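Local coordinates for protein antigen MTB48 (Mycobacterium smegmatis, PDB 4WJ2) that is the EspB protein of the ESX-1 type VII secretion system and probably takes part in DNA conjugation, at least in the recipient strain, here as its N-terminal PE-PPE part, at residues 108-113 against 289-294. Numbering follows the deposited sequence.
Sequences VVPDMS and PAVNDG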
ATOM      1  N   VAL A 108      36.489  14.964   7.976  1.00 54.42           N
ATOM      2  CA  VAL A 108      35.963  14.168   9.079  1.00 55.30           C
ATOM      3  C   VAL A 108      34.882  13.198   8.602  1.00 54.00           C
ATOM      4  O   VAL A 108      34.041  13.556   7.766  1.00 51.97           O
ATOM      5  CB  VAL A 108      35.393  15.087  10.207  1.00 61.30           C
ATOM      6  CG1 VAL A 108      34.734  14.282  11.298  1.00 56.49           C
ATOM      7  CG2 VAL A 108      36.492  15.954  10.796  1.00 57.29           C
ATOM      8  N   VAL A 109      34.895  11.977   9.143  1.00 55.32           N
ATOM      9  CA  VAL A 109      33.916  10.959   8.757  1.00 58.99           C
ATOM     10  C   VAL A 109      32.686  10.944   9.662  1.00 62.87           C
ATOM     11  O   VAL A 109      32.792  10.659  10.861  1.00 66.23           O
ATOM     12  CB  VAL A 109      34.532   9.563   8.746  1.00 56.27           C
ATOM     13  CG1 VAL A 109      33.530   8.569   8.204  1.00 55.45           C
ATOM     14  CG2 VAL A 109      35.789   9.558   7.895  1.00 56.87           C
ATOM     15  N   PRO A 110      31.511  11.261   9.081  1.00 59.45           N
ATOM     16  CA  PRO A 110      30.237  11.277   9.796  1.00 55.94           C
ATOM     17  C   PRO A 110      29.982   9.968  10.519  1.00 66.64           C
ATOM     18  O   PRO A 110      30.058   8.891   9.926  1.00 56.72           O
ATOM     19  CB  PRO A 110      29.213  11.502   8.683  1.00 48.91           C
ATOM     20  CG  PRO A 110      29.935  12.271   7.699  1.00 48.10           C
ATOM     21  CD  PRO A 110      31.347  11.724   7.696  1.00 49.96           C
ATOM     22  N   ASP A 111      29.694  10.087  11.810  1.00 76.92           N
ATOM     23  CA  ASP A 111      29.486   8.948  12.686  1.00 69.15           C
ATOM     24  C   ASP A 111      28.151   8.302  12.397  1.00 56.59           C
ATOM     25  O   ASP A 111      27.116   8.872  12.716  1.00 53.94           O
ATOM     26  CB  ASP A 111      29.552   9.394  14.147  1.00 74.36           C
ATOM     27  CG  ASP A 111      30.084   8.313  15.064  1.00 79.94           C
ATOM     28  OD1 ASP A 111      29.725   7.129  14.871  1.00 72.10           O
ATOM     29  OD2 ASP A 111      30.875   8.654  15.972  1.00 85.25           O
ATOM     30  N   MET A 112      28.167   7.119  11.799  1.00 58.14           N
ATOM     31  CA  MET A 112      26.912   6.441  11.508  1.00 69.95           C
ATOM     32  C   MET A 112      26.746   5.167  12.337  1.00 70.39           C
ATOM     33  O   MET A 112      25.754   4.443  12.206  1.00 57.17           O
ATOM     34  CB  MET A 112      26.811   6.139  10.017  1.00 76.84           C
ATOM     35  CG  MET A 112      26.674   7.396   9.149  1.00 78.68           C
ATOM     36  SD  MET A 112      26.189   6.997   7.460  1.00 84.52           S
ATOM     37  CE  MET A 112      26.736   5.282   7.365  1.00 71.96           C
ATOM     38  N   SER A 113      27.703   4.938  13.231  1.00 82.31           N
ATOM     39  CA  SER A 113      27.722   3.754  14.095  1.00 90.40           C
ATOM     40  C   SER A 113      26.506   3.612  15.015  1.00 92.09           C
ATOM     41  O   SER A 113      26.407   2.638  15.767  1.00 95.53           O
ATOM     42  CB  SER A 113      28.992   3.758  14.952  1.00 89.24           C
ATOM     43  OG  SER A 113      29.204   5.025  15.553  1.00 83.62           O
ATOM     44  N   PRO A 289      30.802   9.467   2.848  1.00 49.96           N
ATOM     45  CA  PRO A 289      32.238   9.769   2.838  1.00 40.94           C
ATOM     46  C   PRO A 289      32.574  10.792   3.901  1.00 38.28           C
ATOM     47  O   PRO A 289      31.724  11.136   4.713  1.00 38.60           O
ATOM     48  CB  PRO A 289      32.488  10.318   1.426  1.00 36.54           C
ATOM     49  CG  PRO A 289      31.138  10.814   0.955  1.00 35.40           C
ATOM     50  CD  PRO A 289      30.095   9.972   1.657  1.00 35.77           C
ATOM     51  N   ALA A 290      33.815  11.251   3.902  1.00 38.67           N
ATOM     52  CA  ALA A 290      34.226  12.305   4.798  1.00 39.37           C
ATOM     53  C   ALA A 290      33.748  13.666   4.270  1.00 40.52           C
ATOM     54  O   ALA A 290      33.551  13.849   3.060  1.00 37.09           O
ATOM     55  CB  ALA A 290      35.736  12.281   4.980  1.00 40.37           C
ATOM     56  N   VAL A 291      33.545  14.608   5.186  1.00 40.75           N
ATOM     57  CA  VAL A 291      33.082  15.946   4.846  1.00 39.82           C
ATOM     58  C   VAL A 291      34.178  16.976   5.028  1.00 39.72           C
ATOM     59  O   VAL A 291      35.096  16.767   5.814  1.00 50.24           O
ATOM     60  CB  VAL A 291      31.884  16.353   5.707  1.00 39.80           C
ATOM     61  CG1 VAL A 291      30.683  15.445   5.432  1.00 38.96           C
ATOM     62  CG2 VAL A 291      32.274  16.363   7.179  1.00 41.86           C
ATOM     63  N   ASN A 292      34.075  18.098   4.322  1.00 39.52           N
ATOM     64  CA  ASN A 292      35.114  19.127   4.385  1.00 40.46           C
ATOM     65  C   ASN A 292      34.609  20.501   4.760  1.00 41.89           C
ATOM     66  O   ASN A 292      33.439  20.792   4.618  1.00 60.80           O
ATOM     67  CB  ASN A 292      35.840  19.232   3.043  1.00 39.53           C
ATOM     68  CG  ASN A 292      36.612  17.985   2.706  1.00 38.80           C
ATOM     69  OD1 ASN A 292      37.781  17.838   3.083  1.00 39.48           O
ATOM     70  ND2 ASN A 292      35.959  17.067   1.995  1.00 37.72           N
ATOM     71  N   ASP A 293      35.505  21.347   5.244  1.00 43.35           N
ATOM     72  CA  ASP A 293      35.198  22.758   5.378  1.00 57.22           C
ATOM     73  C   ASP A 293      34.914  23.313   3.976  1.00 57.28           C
ATOM     74  O   ASP A 293      35.593  22.954   3.006  1.00 66.72           O
ATOM     75  CB  ASP A 293      36.361  23.493   6.059  1.00 66.21           C
ATOM     76  CG  ASP A 293      35.995  24.907   6.524  1.00 76.38           C
ATOM     77  OD1 ASP A 293      34.804  25.182   6.787  1.00 82.67           O
ATOM     78  OD2 ASP A 293      36.918  25.740   6.651  1.00 79.37           O
ATOM     79  N   GLY A 294      33.899  24.163   3.862  1.00 45.64           N
ATOM     80  CA  GLY A 294      33.567  24.779   2.593  1.00 45.69           C
ATOM     81  C   GLY A 294      32.564  23.951   1.825  1.00 43.98           C
ATOM     82  O   GLY A 294      32.298  24.201   0.651  1.00 43.87           O
TER
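Val108 and Val291 face each other as an antiparallel hydrogen-bonded pair, a lone beta bridge between two loops. Val108 N donates to Val291 O at 3.1 Å. Val291 N returns a bond to Val108 O at 2.8 Å. Both are fairly straight, with N-H...O angles of 160° and 166°. Val108 O also receives a CA-H...O contact from Ala290 CA at 3.2 Å, so one carbonyl spans two successive residues of 289-294.

The apolar contacts lie beside this pair. Pro110 CG meets Val291 CG1 at 4.0 Å, the two side chains crossing at a slant; chi1 of -64° sets CG1 anti to the carbonyl carbon of Val291 and brings CG2 close to Val108 O, at 3.4 Å. Proline suits position 110: it has no N-H to satisfy, and its CD can rest against Pro289 O. On the more exposed side, Val109 CG2 reaches Ala290 CB, a methyl small enough to be consistent with the close approach of the backbones, with CA atoms 4.2 Å apart at Val109 and Ala290.

Beta-branched valine is well suited to the extended backbone at both bridge positions. Val291 is buried against Ala79 and Tyr80 of helix 39-85 and Ala187 of helix 186-229, while Val108 rests on Ile83 of helix 39-85. The isolated bridge thus ties the loop between helix 39-85 and helix 138-146 to the tail after helix 247-271, at one end of the elongated helical bundle formed by the PE-PPE part of EspB.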